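Local coordinates for fructose-bisphosphatase (PDB 1VDW), which probably catalyses magnesium-dependent hydrolysis of fructose 1,6-bisphosphate to fructose 6-phosphate and phosphate, as a homodimer of the inositol monophosphatase superfamily, at residues D18-P23 / E51-S56; A114-P119 / E178-A183; E126-P129 / S133-N136; T200-G205 / K222-T227; N235-N240 / T247-I252. All coordinates share one frame; numbering follows the deposited sequence.

Contact 1. Residues D18-P23 / E51-S56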
# COMPACT_ATOMS: atom_id res chain seq x y z
N ASP A 18 5.30 -19.43 4.50
CA ASP A 18 6.32 -18.79 5.33
C ASP A 18 7.68 -19.47 5.19
O ASP A 18 8.71 -18.81 5.27
CB ASP A 18 5.92 -18.81 6.81
CG ASP A 18 4.66 -18.01 7.10
OD1 ASP A 18 4.31 -17.12 6.29
OD2 ASP A 18 4.03 -18.26 8.14
N HIS A 19 7.68 -20.78 4.96
CA HIS A 19 8.93 -21.50 4.84
C HIS A 19 9.62 -21.38 3.49
O HIS A 19 10.84 -21.26 3.42
CB HIS A 19 8.71 -22.98 5.18
CG HIS A 19 9.96 -23.80 5.11
ND1 HIS A 19 10.52 -24.22 3.92
CD2 HIS A 19 10.78 -24.27 6.09
CE1 HIS A 19 11.62 -24.90 4.17
NE2 HIS A 19 11.80 -24.95 5.48
N ASN A 20 8.84 -21.41 2.42
CA ASN A 20 9.40 -21.35 1.07
C ASN A 20 9.38 -20.00 0.39
O ASN A 20 10.24 -19.72 -0.45
CB ASN A 20 8.68 -22.36 0.18
CG ASN A 20 8.99 -23.80 0.57
OD1 ASN A 20 10.06 -24.32 0.25
ND2 ASN A 20 8.05 -24.44 1.26
N ILE A 21 8.41 -19.16 0.73
CA ILE A 21 8.29 -17.86 0.10
C ILE A 21 8.84 -16.67 0.90
O ILE A 21 9.60 -15.87 0.37
CB ILE A 21 6.82 -17.55 -0.27
CG1 ILE A 21 6.28 -18.63 -1.22
CG2 ILE A 21 6.73 -16.18 -0.93
CD1 ILE A 21 7.01 -18.72 -2.54
N MET A 22 8.46 -16.55 2.17
CA MET A 22 8.94 -15.40 2.94
C MET A 22 10.46 -15.23 3.01
O MET A 22 10.94 -14.10 3.06
CB MET A 22 8.33 -15.40 4.34
CG MET A 22 6.85 -15.00 4.38
SD MET A 22 6.48 -13.43 3.53
CE MET A 22 7.17 -12.26 4.67
N PRO A 23 11.23 -16.33 3.03
CA PRO A 23 12.68 -16.11 3.09
C PRO A 23 13.17 -15.38 1.84
O PRO A 23 14.28 -14.85 1.81
CB PRO A 23 13.24 -17.53 3.18
CG PRO A 23 12.16 -18.26 3.92
CD PRO A 23 10.91 -17.75 3.23
N GLU A 51 3.61 -21.06 -6.78
CA GLU A 51 2.74 -21.93 -7.56
C GLU A 51 3.00 -23.40 -7.23
O GLU A 51 2.06 -24.18 -7.05
CB GLU A 51 2.97 -21.70 -9.06
CG GLU A 51 2.09 -22.56 -9.95
CD GLU A 51 2.38 -22.34 -11.42
OE1 GLU A 51 3.52 -22.61 -11.85
OE2 GLU A 51 1.47 -21.90 -12.15
N ASN A 52 4.27 -23.78 -7.16
CA ASN A 52 4.64 -25.16 -6.87
C ASN A 52 4.05 -25.70 -5.58
O ASN A 52 3.47 -26.78 -5.55
CB ASN A 52 6.16 -25.33 -6.80
CG ASN A 52 6.82 -25.28 -8.16
OD1 ASN A 52 6.16 -25.46 -9.19
ND2 ASN A 52 8.12 -25.05 -8.18
N ILE A 53 4.20 -24.94 -4.50
CA ILE A 53 3.72 -25.37 -3.20
C ILE A 53 2.20 -25.45 -3.05
O ILE A 53 1.68 -26.39 -2.45
CB ILE A 53 4.28 -24.48 -2.06
CG1 ILE A 53 3.87 -23.02 -2.28
CG2 ILE A 53 5.79 -24.61 -2.01
CD1 ILE A 53 4.35 -22.08 -1.20
N ILE A 54 1.49 -24.48 -3.61
CA ILE A 54 0.04 -24.46 -3.48
C ILE A 54 -0.72 -25.29 -4.51
O ILE A 54 -1.67 -26.00 -4.17
CB ILE A 54 -0.49 -23.01 -3.50
CG1 ILE A 54 -1.95 -22.98 -3.05
CG2 ILE A 54 -0.34 -22.42 -4.90
CD1 ILE A 54 -2.48 -21.59 -2.79
N ILE A 55 -0.32 -25.22 -5.78
CA ILE A 55 -1.01 -25.98 -6.81
C ILE A 55 -0.87 -27.48 -6.58
O ILE A 55 -1.84 -28.23 -6.70
CB ILE A 55 -0.47 -25.64 -8.21
CG1 ILE A 55 -0.72 -24.16 -8.51
CG2 ILE A 55 -1.14 -26.51 -9.26
CD1 ILE A 55 -2.18 -23.74 -8.42
N SER A 56 0.33 -27.92 -6.23
CA SER A 56 0.57 -29.33 -5.97
C SER A 56 -0.31 -29.81 -4.82
O SER A 56 -0.86 -30.91 -4.86
CB SER A 56 2.05 -29.57 -5.62
OG SER A 56 2.40 -28.89 -4.43

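Contact 2. Residues A114-P119 / E178-A183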
# COMPACT_ATOMS: atom_id res chain seq x y z
N ALA A 114 -13.34 -19.75 1.75
CA ALA A 114 -12.31 -18.97 1.09
C ALA A 114 -11.41 -18.37 2.14
O ALA A 114 -11.84 -18.09 3.27
CB ALA A 114 -12.93 -17.87 0.24
N PHE A 115 -10.14 -18.18 1.80
CA PHE A 115 -9.23 -17.54 2.73
C PHE A 115 -8.23 -16.71 1.96
O PHE A 115 -7.95 -16.95 0.78
CB PHE A 115 -8.51 -18.57 3.63
CG PHE A 115 -7.34 -19.28 2.98
CD1 PHE A 115 -6.08 -18.69 2.95
CD2 PHE A 115 -7.49 -20.55 2.46
CE1 PHE A 115 -4.99 -19.37 2.40
CE2 PHE A 115 -6.41 -21.24 1.91
CZ PHE A 115 -5.15 -20.64 1.88
N ILE A 116 -7.75 -15.68 2.64
CA ILE A 116 -6.72 -14.80 2.11
C ILE A 116 -5.72 -14.67 3.24
O ILE A 116 -6.08 -14.32 4.37
CB ILE A 116 -7.28 -13.40 1.75
CG1 ILE A 116 -8.17 -13.51 0.50
CG2 ILE A 116 -6.13 -12.41 1.50
CD1 ILE A 116 -8.96 -12.25 0.19
N TYR A 117 -4.46 -14.98 2.93
CA TYR A 117 -3.37 -14.90 3.90
C TYR A 117 -2.52 -13.67 3.60
O TYR A 117 -1.94 -13.56 2.51
CB TYR A 117 -2.51 -16.18 3.82
CG TYR A 117 -1.27 -16.17 4.69
CD1 TYR A 117 -1.33 -15.73 6.01
CD2 TYR A 117 -0.04 -16.63 4.21
CE1 TYR A 117 -0.20 -15.73 6.83
CE2 TYR A 117 1.10 -16.63 5.02
CZ TYR A 117 1.00 -16.18 6.33
OH TYR A 117 2.12 -16.18 7.13
N GLU A 118 -2.45 -12.75 4.56
CA GLU A 118 -1.67 -11.51 4.41
C GLU A 118 -0.49 -11.74 5.36
O GLU A 118 -0.52 -11.36 6.53
CB GLU A 118 -2.53 -10.33 4.86
CG GLU A 118 -1.82 -9.00 4.77
CD GLU A 118 -2.66 -7.80 5.18
OE1 GLU A 118 -3.74 -7.97 5.79
OE2 GLU A 118 -2.22 -6.66 4.89
N PRO A 119 0.59 -12.35 4.85
CA PRO A 119 1.77 -12.67 5.66
C PRO A 119 2.53 -11.60 6.42
O PRO A 119 2.96 -11.85 7.55
CB PRO A 119 2.68 -13.40 4.66
CG PRO A 119 2.35 -12.76 3.39
CD PRO A 119 0.84 -12.67 3.44
N GLU A 178 -7.10 -5.71 -0.97
CA GLU A 178 -8.00 -4.58 -0.98
C GLU A 178 -9.43 -5.04 -0.70
O GLU A 178 -10.16 -4.38 0.04
CB GLU A 178 -7.83 -3.81 -2.29
CG GLU A 178 -6.52 -3.01 -2.22
CD GLU A 178 -5.93 -2.62 -3.56
OE1 GLU A 178 -5.61 -3.53 -4.35
OE2 GLU A 178 -5.77 -1.41 -3.81
N LEU A 179 -9.81 -6.19 -1.23
CA LEU A 179 -11.13 -6.74 -0.96
C LEU A 179 -11.23 -7.18 0.51
O LEU A 179 -12.27 -7.01 1.15
CB LEU A 179 -11.43 -7.90 -1.90
CG LEU A 179 -11.74 -7.46 -3.33
CD1 LEU A 179 -11.69 -8.65 -4.27
CD2 LEU A 179 -13.11 -6.79 -3.38
N ALA A 180 -10.15 -7.74 1.05
CA ALA A 180 -10.13 -8.16 2.45
C ALA A 180 -10.26 -6.92 3.35
O ALA A 180 -10.91 -6.96 4.39
CB ALA A 180 -8.84 -8.90 2.77
N TYR A 181 -9.62 -5.83 2.94
CA TYR A 181 -9.68 -4.59 3.71
C TYR A 181 -11.11 -4.07 3.72
O TYR A 181 -11.60 -3.57 4.73
CB TYR A 181 -8.74 -3.53 3.13
CG TYR A 181 -7.26 -3.80 3.35
CD1 TYR A 181 -6.82 -4.88 4.12
CD2 TYR A 181 -6.31 -2.97 2.78
CE1 TYR A 181 -5.45 -5.13 4.30
CE2 TYR A 181 -4.95 -3.20 2.95
CZ TYR A 181 -4.53 -4.28 3.71
OH TYR A 181 -3.17 -4.49 3.84
N LEU A 182 -11.79 -4.17 2.57
CA LEU A 182 -13.18 -3.76 2.49
C LEU A 182 -14.00 -4.62 3.45
O LEU A 182 -14.85 -4.12 4.19
CB LEU A 182 -13.69 -3.96 1.06
CG LEU A 182 -15.20 -3.85 0.84
CD1 LEU A 182 -15.69 -2.44 1.14
CD2 LEU A 182 -15.52 -4.24 -0.60
N ALA A 183 -13.71 -5.92 3.45
CA ALA A 183 -14.43 -6.87 4.29
C ALA A 183 -14.34 -6.58 5.78
O ALA A 183 -15.29 -6.87 6.52
CB ALA A 183 -13.94 -8.28 4.01

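Contact 3. Residues E126-P129 / S133-N136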
# COMPACT_ATOMS: atom_id res chain seq x y z
N GLU A 126 -10.87 -15.29 6.58
CA GLU A 126 -11.64 -16.45 6.15
C GLU A 126 -13.08 -16.06 5.87
O GLU A 126 -13.65 -15.21 6.56
CB GLU A 126 -11.61 -17.54 7.22
CG GLU A 126 -10.23 -18.11 7.49
CD GLU A 126 -10.26 -19.14 8.60
OE1 GLU A 126 -10.25 -20.35 8.29
OE2 GLU A 126 -10.30 -18.73 9.77
N GLY A 127 -13.65 -16.68 4.86
CA GLY A 127 -15.03 -16.42 4.50
C GLY A 127 -15.75 -17.75 4.47
O GLY A 127 -15.33 -18.68 3.78
N ILE A 128 -16.83 -17.84 5.24
CA ILE A 128 -17.62 -19.06 5.30
C ILE A 128 -19.06 -18.69 5.01
O ILE A 128 -19.78 -18.24 5.90
CB ILE A 128 -17.53 -19.72 6.69
CG1 ILE A 128 -16.06 -19.93 7.07
CG2 ILE A 128 -18.29 -21.04 6.69
CD1 ILE A 128 -15.85 -20.41 8.50
N PRO A 129 -19.49 -18.85 3.75
CA PRO A 129 -20.86 -18.51 3.37
C PRO A 129 -21.87 -19.18 4.29
O PRO A 129 -21.79 -20.39 4.55
CB PRO A 129 -20.95 -19.01 1.93
CG PRO A 129 -19.55 -18.78 1.43
CD PRO A 129 -18.72 -19.30 2.57
N SER A 133 -17.58 -13.99 8.04
CA SER A 133 -16.19 -13.78 7.63
C SER A 133 -15.42 -13.45 8.89
O SER A 133 -15.96 -12.85 9.82
CB SER A 133 -16.09 -12.66 6.61
OG SER A 133 -16.55 -13.13 5.35
N TYR A 134 -14.15 -13.83 8.90
CA TYR A 134 -13.31 -13.65 10.07
C TYR A 134 -11.88 -13.24 9.74
O TYR A 134 -11.40 -13.45 8.63
CB TYR A 134 -13.24 -14.98 10.84
CG TYR A 134 -14.58 -15.57 11.18
CD1 TYR A 134 -15.15 -15.35 12.44
CD2 TYR A 134 -15.31 -16.30 10.25
CE1 TYR A 134 -16.42 -15.83 12.75
CE2 TYR A 134 -16.58 -16.79 10.55
CZ TYR A 134 -17.13 -16.55 11.80
OH TYR A 134 -18.39 -17.02 12.09
N LEU A 135 -11.23 -12.64 10.73
CA LEU A 135 -9.82 -12.26 10.64
C LEU A 135 -9.21 -12.87 11.90
O LEU A 135 -9.55 -12.47 13.02
CB LEU A 135 -9.63 -10.74 10.65
CG LEU A 135 -8.16 -10.32 10.78
CD1 LEU A 135 -7.31 -10.94 9.68
CD2 LEU A 135 -8.06 -8.81 10.73
N ASN A 136 -8.32 -13.83 11.72
CA ASN A 136 -7.68 -14.52 12.84
C ASN A 136 -8.71 -15.05 13.83
O ASN A 136 -8.50 -15.03 15.04
CB ASN A 136 -6.66 -13.60 13.52
CG ASN A 136 -5.46 -13.33 12.64
OD1 ASN A 136 -5.28 -13.99 11.62
ND2 ASN A 136 -4.64 -12.36 13.02

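Contact 4. Residues T200-G205 / K222-T227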
# COMPACT_ATOMS: atom_id res chain seq x y z
N THR A 200 -9.53 -15.66 -10.91
CA THR A 200 -8.57 -16.18 -9.93
C THR A 200 -8.07 -15.09 -8.98
O THR A 200 -7.71 -15.38 -7.83
CB THR A 200 -7.37 -16.83 -10.64
OG1 THR A 200 -6.86 -15.94 -11.64
CG2 THR A 200 -7.79 -18.13 -11.30
N ASP A 201 -8.04 -13.85 -9.45
CA ASP A 201 -7.57 -12.73 -8.63
C ASP A 201 -8.58 -12.33 -7.56
O ASP A 201 -8.21 -11.96 -6.45
CB ASP A 201 -7.33 -11.48 -9.48
CG ASP A 201 -6.18 -11.64 -10.45
OD1 ASP A 201 -5.13 -12.18 -10.06
OD2 ASP A 201 -6.34 -11.18 -11.61
N ILE A 202 -9.86 -12.41 -7.91
CA ILE A 202 -10.91 -11.94 -7.02
C ILE A 202 -11.80 -12.94 -6.31
O ILE A 202 -12.56 -12.55 -5.43
CB ILE A 202 -11.84 -10.98 -7.78
CG1 ILE A 202 -12.56 -11.73 -8.90
CG2 ILE A 202 -11.04 -9.82 -8.36
CD1 ILE A 202 -13.67 -10.94 -9.57
N ALA A 203 -11.73 -14.21 -6.68
CA ALA A 203 -12.62 -15.20 -6.09
C ALA A 203 -12.73 -15.18 -4.57
O ALA A 203 -13.81 -15.02 -4.02
CB ALA A 203 -12.24 -16.59 -6.58
N ALA A 204 -11.60 -15.34 -3.89
CA ALA A 204 -11.63 -15.36 -2.43
C ALA A 204 -12.08 -14.03 -1.84
O ALA A 204 -12.87 -13.99 -0.90
CB ALA A 204 -10.26 -15.74 -1.88
N GLY A 205 -11.57 -12.94 -2.40
CA GLY A 205 -11.93 -11.62 -1.92
C GLY A 205 -13.42 -11.36 -2.03
O GLY A 205 -14.01 -10.74 -1.15
N LYS A 222 -24.72 -5.70 -12.09
CA LYS A 222 -25.18 -7.03 -11.69
C LYS A 222 -24.16 -7.68 -10.78
O LYS A 222 -22.96 -7.44 -10.90
CB LYS A 222 -25.39 -7.91 -12.92
CG LYS A 222 -26.56 -7.49 -13.81
CD LYS A 222 -27.88 -7.73 -13.09
CE LYS A 222 -29.07 -7.49 -14.01
NZ LYS A 222 -30.36 -7.76 -13.32
N ASP A 223 -24.63 -8.52 -9.86
CA ASP A 223 -23.74 -9.21 -8.95
C ASP A 223 -22.68 -9.97 -9.72
O ASP A 223 -22.98 -10.65 -10.70
CB ASP A 223 -24.51 -10.18 -8.05
CG ASP A 223 -25.36 -9.48 -7.02
OD1 ASP A 223 -24.85 -8.53 -6.38
OD2 ASP A 223 -26.53 -9.87 -6.83
N VAL A 224 -21.44 -9.86 -9.27
CA VAL A 224 -20.34 -10.55 -9.93
C VAL A 224 -20.48 -12.05 -9.72
O VAL A 224 -20.78 -12.50 -8.62
CB VAL A 224 -18.98 -10.08 -9.36
CG1 VAL A 224 -17.85 -10.91 -9.96
CG2 VAL A 224 -18.78 -8.61 -9.67
N GLU A 225 -20.27 -12.81 -10.79
CA GLU A 225 -20.35 -14.26 -10.72
C GLU A 225 -18.97 -14.85 -10.94
O GLU A 225 -18.36 -14.64 -11.99
CB GLU A 225 -21.30 -14.81 -11.79
CG GLU A 225 -22.75 -14.39 -11.61
CD GLU A 225 -23.67 -15.07 -12.61
OE1 GLU A 225 -23.44 -14.93 -13.83
OE2 GLU A 225 -24.63 -15.75 -12.18
N ILE A 226 -18.46 -15.57 -9.95
CA ILE A 226 -17.15 -16.17 -10.06
C ILE A 226 -17.24 -17.40 -10.95
O ILE A 226 -17.93 -18.36 -10.63
CB ILE A 226 -16.59 -16.59 -8.68
CG1 ILE A 226 -16.46 -15.36 -7.78
CG2 ILE A 226 -15.24 -17.28 -8.85
CD1 ILE A 226 -15.58 -14.27 -8.34
N THR A 227 -16.54 -17.36 -12.08
CA THR A 227 -16.53 -18.48 -13.02
C THR A 227 -15.22 -19.23 -12.88
O THR A 227 -14.23 -18.69 -12.37
CB THR A 227 -16.67 -18.00 -14.47
OG1 THR A 227 -15.53 -17.20 -14.81
CG2 THR A 227 -17.93 -17.17 -14.64

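Contact 5. Residues N235-N240 / T247-I252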
# COMPACT_ATOMS: atom_id res chain seq x y z
N ASN A 235 -14.26 -6.88 -14.18
CA ASN A 235 -14.22 -5.55 -13.58
C ASN A 235 -15.10 -5.63 -12.35
O ASN A 235 -16.14 -6.30 -12.37
CB ASN A 235 -14.79 -4.50 -14.53
CG ASN A 235 -13.93 -4.30 -15.75
OD1 ASN A 235 -12.76 -3.94 -15.65
ND2 ASN A 235 -14.50 -4.55 -16.92
N ILE A 236 -14.69 -4.97 -11.28
CA ILE A 236 -15.49 -5.01 -10.07
C ILE A 236 -15.70 -3.66 -9.41
O ILE A 236 -14.84 -2.78 -9.44
CB ILE A 236 -14.87 -5.96 -9.02
CG1 ILE A 236 -13.47 -5.46 -8.64
CG2 ILE A 236 -14.83 -7.38 -9.55
CD1 ILE A 236 -12.83 -6.25 -7.50
N ILE A 237 -16.89 -3.52 -8.83
CA ILE A 237 -17.26 -2.35 -8.07
C ILE A 237 -17.85 -2.97 -6.81
O ILE A 237 -18.99 -3.45 -6.83
CB ILE A 237 -18.31 -1.48 -8.78
CG1 ILE A 237 -17.76 -0.95 -10.11
CG2 ILE A 237 -18.69 -0.31 -7.88
CD1 ILE A 237 -17.69 -1.97 -11.22
N ALA A 238 -17.06 -3.01 -5.75
CA ALA A 238 -17.48 -3.58 -4.48
C ALA A 238 -17.58 -2.46 -3.46
O ALA A 238 -16.69 -1.61 -3.37
CB ALA A 238 -16.46 -4.62 -4.02
N ALA A 239 -18.66 -2.46 -2.68
CA ALA A 239 -18.84 -1.40 -1.70
C ALA A 239 -19.62 -1.83 -0.47
O ALA A 239 -20.25 -2.89 -0.45
CB ALA A 239 -19.52 -0.19 -2.36
N ASN A 240 -19.59 -0.97 0.54
CA ASN A 240 -20.30 -1.22 1.79
C ASN A 240 -21.61 -0.45 1.82
O ASN A 240 -22.25 -0.34 2.86
CB ASN A 240 -19.43 -0.77 2.97
CG ASN A 240 -19.15 0.72 2.95
OD1 ASN A 240 -19.54 1.44 2.03
ND2 ASN A 240 -18.46 1.20 3.98
N THR A 247 -23.40 5.47 -7.19
CA THR A 247 -22.77 6.74 -7.49
C THR A 247 -21.48 6.50 -8.27
O THR A 247 -21.16 7.22 -9.21
CB THR A 247 -22.44 7.53 -6.21
OG1 THR A 247 -23.66 7.92 -5.57
CG2 THR A 247 -21.61 8.77 -6.53
N ILE A 248 -20.74 5.46 -7.88
CA ILE A 248 -19.50 5.12 -8.57
C ILE A 248 -19.81 4.73 -10.01
O ILE A 248 -19.14 5.19 -10.94
CB ILE A 248 -18.77 3.96 -7.85
CG1 ILE A 248 -18.23 4.45 -6.50
CG2 ILE A 248 -17.62 3.45 -8.73
CD1 ILE A 248 -17.67 3.35 -5.62
N LEU A 249 -20.83 3.90 -10.21
CA LEU A 249 -21.20 3.48 -11.55
C LEU A 249 -21.57 4.68 -12.42
O LEU A 249 -21.18 4.75 -13.59
CB LEU A 249 -22.36 2.49 -11.50
CG LEU A 249 -22.04 1.11 -10.92
CD1 LEU A 249 -23.32 0.28 -10.83
CD2 LEU A 249 -21.01 0.41 -11.80
N ARG A 250 -22.30 5.63 -11.85
CA ARG A 250 -22.71 6.82 -12.58
C ARG A 250 -21.53 7.73 -12.89
O ARG A 250 -21.60 8.56 -13.81
CB ARG A 250 -23.76 7.62 -11.80
CG ARG A 250 -25.12 6.96 -11.70
CD ARG A 250 -26.21 7.96 -11.31
NE ARG A 250 -25.93 8.66 -10.06
CZ ARG A 250 -26.02 8.11 -8.85
NH1 ARG A 250 -26.39 6.84 -8.73
NH2 ARG A 250 -25.74 8.82 -7.77
N SER A 251 -20.45 7.58 -12.14
CA SER A 251 -19.27 8.42 -12.32
C SER A 251 -18.16 7.81 -13.17
O SER A 251 -17.11 8.43 -13.35
CB SER A 251 -18.70 8.80 -10.96
OG SER A 251 -19.68 9.45 -10.16
N ILE A 252 -18.38 6.60 -13.68
CA ILE A 252 -17.36 5.95 -14.49
C ILE A 252 -17.12 6.71 -15.79
O ILE A 252 -18.06 7.08 -16.49
CB ILE A 252 -17.75 4.48 -14.80
CG1 ILE A 252 -17.71 3.66 -13.51
CG2 ILE A 252 -16.79 3.90 -15.84
CD1 ILE A 252 -18.03 2.19 -13.70

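Contact 1. Residues D18-P23 / E51-S56
Ile53 of helix 45-60 meets two neighbours near the end of helix 3-20, Asn20 and Ile21. Ahead of it in the helix, Glu51 turns away from the other segment and forms a salt bridge with Lys48. Asn52 supplies its carbonyl to the next turn. Ile53 then carries the contact with both branches. Its CG1 sits between the backbone N and the carbonyl carbon (chi1 59°), and the extended chain beyond it brings CD1 to 4.0 Å from Ile21 CG1. Its CG2 lies 4.0 Å from Asn20 ND2. The Asn20 and Ile53 side chains run past each other in opposite directions. Further on, Ile54 and Ile55 serve another side of the helix, where both pack on Val83. Ser56 finishes the segment by folding back, with OG donating to Asn52 O at 2.6 Å, in the carbonyl plane. Helix 45-60 also offers Val46, Val49 and Ala50 to Ile21, so this buried side chain is held by more than Ile53. The Ile21 side chain lies about 5 Å from that of Leu86, a predicted magnesium ligand. Helix 3-20 thus rests on helix 45-60, which also packs on strand 79-84. Asn20 is anchored elsewhere, since ND2 donates to Asp16 O. The chemistry is therefore almost wholly apolar: a small patch of 116 Å², with the Asn20 amide at its border and Ile21 buried against Ile53.

Contact 2. Residues A114-P119 / E178-A183
Glu118 and Tyr181 are brought together by their torsions. Glu118 CG stands opposite the backbone N (chi1 179°), and the chain stays extended, so the carboxylate is carried straight out from strand 110-118. Tyr181 has CG beside its own backbone N, which swings the ring from helix 175-184 across the glutamate. The two side chains meet at about a right angle. Tyr181 OH donates to Glu118 OE2 at 2.6 Å, a short bond. The hydroxyl comes to the syn side of the oxygen, 30° out of the carboxylate plane. The second oxygen, OE1, lies at the edge of the tyrosine ring and in its plane, 3.6 Å from Tyr181 CE1. Carboxylate and ring planes are 43° apart. OE1 also has a salt bridge to Arg123 and a hydrogen bond with Tyr125 OH, so both oxygens of this buried acid are used. A leucine in place of Glu118 would probably leave Tyr181 OH and the Arg123 charge without their buried mate. Two residues earlier on the strand, Ile116 CD1 rests 4.2 Å from Ala180 CB, where the small alanine lets the helix come near the strand. Pro97 of the second subunit packs on both Glu118 and Tyr181, so the polar end of the contact borders the dimer interface. Within the chain, helix 175-184 lies on one face of the large sheet beside helix 199-211, whose Ala204 and Ile208 touch Ile116. Phe115 and Tyr117 point to the other face, against helix 3-20.

Contact 3. Residues E126-P129 / S133-N136
Glu126 and Tyr134 form an antiparallel hydrogen-bonded pair in the beta hairpin of strands 123-128 and 132-135, near one edge of the large sheet. Both backbone bonds of the pair are made. Glu126 N donates to Tyr134 O at 2.8 Å, with an N-H...O angle of 164°. Tyr134 N returns the bond to Glu126 O, also at 2.8 Å and at 160°. Next to them Gly127 and Ser133 form a non-hydrogen-bonded pair. Their backbones look outward for partners: Gly127 bonds with Ala114 of strand 110-118, and Ser133 with Ile140 of strand 138-140. The hairpin is thus joined to a strand on each side. The buried side-chain polar groups are satisfied too. Glu126 OE1 bonds with Tyr113 OH, and OE2 forms a salt bridge with Arg7 of helix 3-20. Ser133 OG bonds with the carbonyl O of Ile208 in helix 199-211, on the other face of the sheet. The torsion of Ser133 places OG beside its own backbone N, 3.7 Å from Gly127 CA. On the face shared by Glu126 and Tyr134, Ile128 reaches across with its CD1 4.2 Å from Tyr134 CE2. This is a light apolar touch at an oblique approach to the ring. Besides the amide of Tyr134, Glu126 O also takes a CA-H...O contact, with Ser133 CA 3.1 Å away and an angle of 130° at the hydrogen.

Contact 4. Residues T200-G205 / K222-T227
The start of helix 199-211 carries Asp201, a predicted ligand of the catalytic magnesium; the next two residues, Ile202 and Ala203, pack on Val224 and Ile226 of a loop. Asp201 OD1 comes close to OD2 of Asp84, another residue of the same predicted site. Ile202 points to the loop instead. Its CG1 takes the crowded position between the backbone N and the carbonyl carbon (chi1 64°), and the extended chain aims CD1 at the loop. There it meets Val224 tip to tip, with Ile202 CD1 4.2 Å from Val224 CG1. Ile226 lies across the side of the same isoleucine, its CD1 4.0 Å from Ile202 CG1. The other branch of Ile226 turns to the next residue of the same helix, with CG2 3.8 Å from Ala203 CB. Ile226 is modelled in two conformers, so these distances hold for one of them. Small Ala203 lets the loop backbone come near, with the CA atoms of Ala203 and Ile226 6.1 Å apart. The helix is kinked here, since the backbone N atoms of Ala204 and Gly205 lack bonds to the preceding turn. The loop is tied down by Val224, whose O accepts from Arg210 of the same helix. Ile202 also touches Val234 and Ile236 of strand 234-239, while Ala203 packs on Val82 and Ala104. This part of the helix therefore lies between the two sheets, and the loop lines one side of it.

Contact 5. Residues N235-N240 / T247-I252
Ile237 meets Ile248 and Leu249 through aliphatic branches alone, so no flat group lies in the contact itself. The flat group beside it is the Arg250 guanidinium, within the helix segment. Thr247 CA lies over one face, off centre, 3.4 Å from the guanidinium plane. Arg250 has two conformers, and this holds for one of them. Ile237 of strand 234-239 uses both branches against helix 242-250. CG2 stands opposite its backbone N and lies 4.0 Å from Ile248 CG2; the two side chains run antiparallel past one another. CG1 goes the other way, beside the backbone N (chi1 -62°), and Leu249 CD2 approaches it at 3.9 Å. The same leucine methyl is 4.1 Å from Ile237 CD1, so it rests along the CG1-CD1 branch of the isoleucine. The Ile237 and Leu249 side chains cross obliquely. Ile248 leans further, onto Ala189 and Val191 of strand 189-193 and Ile162 of helix 160-164. Leu245 adds to the packing over Ile237 and Ala239. Ser251 OG donates to Thr247 O at 2.8 Å, the donor tilted 31° from the carbonyl plane. The contact lies away from the predicted metal site and joins an outer helix to one face of the smaller sheet. Its hold on the strand is by fit of branched side chains, while the hydroxyls of Thr247 and Ser251 bond to carbonyls of their own segment of chain, Glu243 O and Thr247 O.

From the N terminus, contact 1 closes first and pairs helices 3-20 and 45-60 on the outside of the large sheet. Contact 2 then spans the longest loop, from strand 110-118 to helix 175-184, and contact 3 is nested inside it as a hairpin of the same sheet. Contact 4 then closes the loop from helix 199-211 to the segment before strand 234-239, and contact 5 the short turn from that strand to helix 242-250; none of the five cross. Asp18 links contact 1 to Tyr117 of contact 2. Gly205 and Ala204 of contact 4 touch contact 2, and Ile236 joins contact 4 to contact 5. Together they step through the layers of the alpha-beta-alpha-beta-alpha fold.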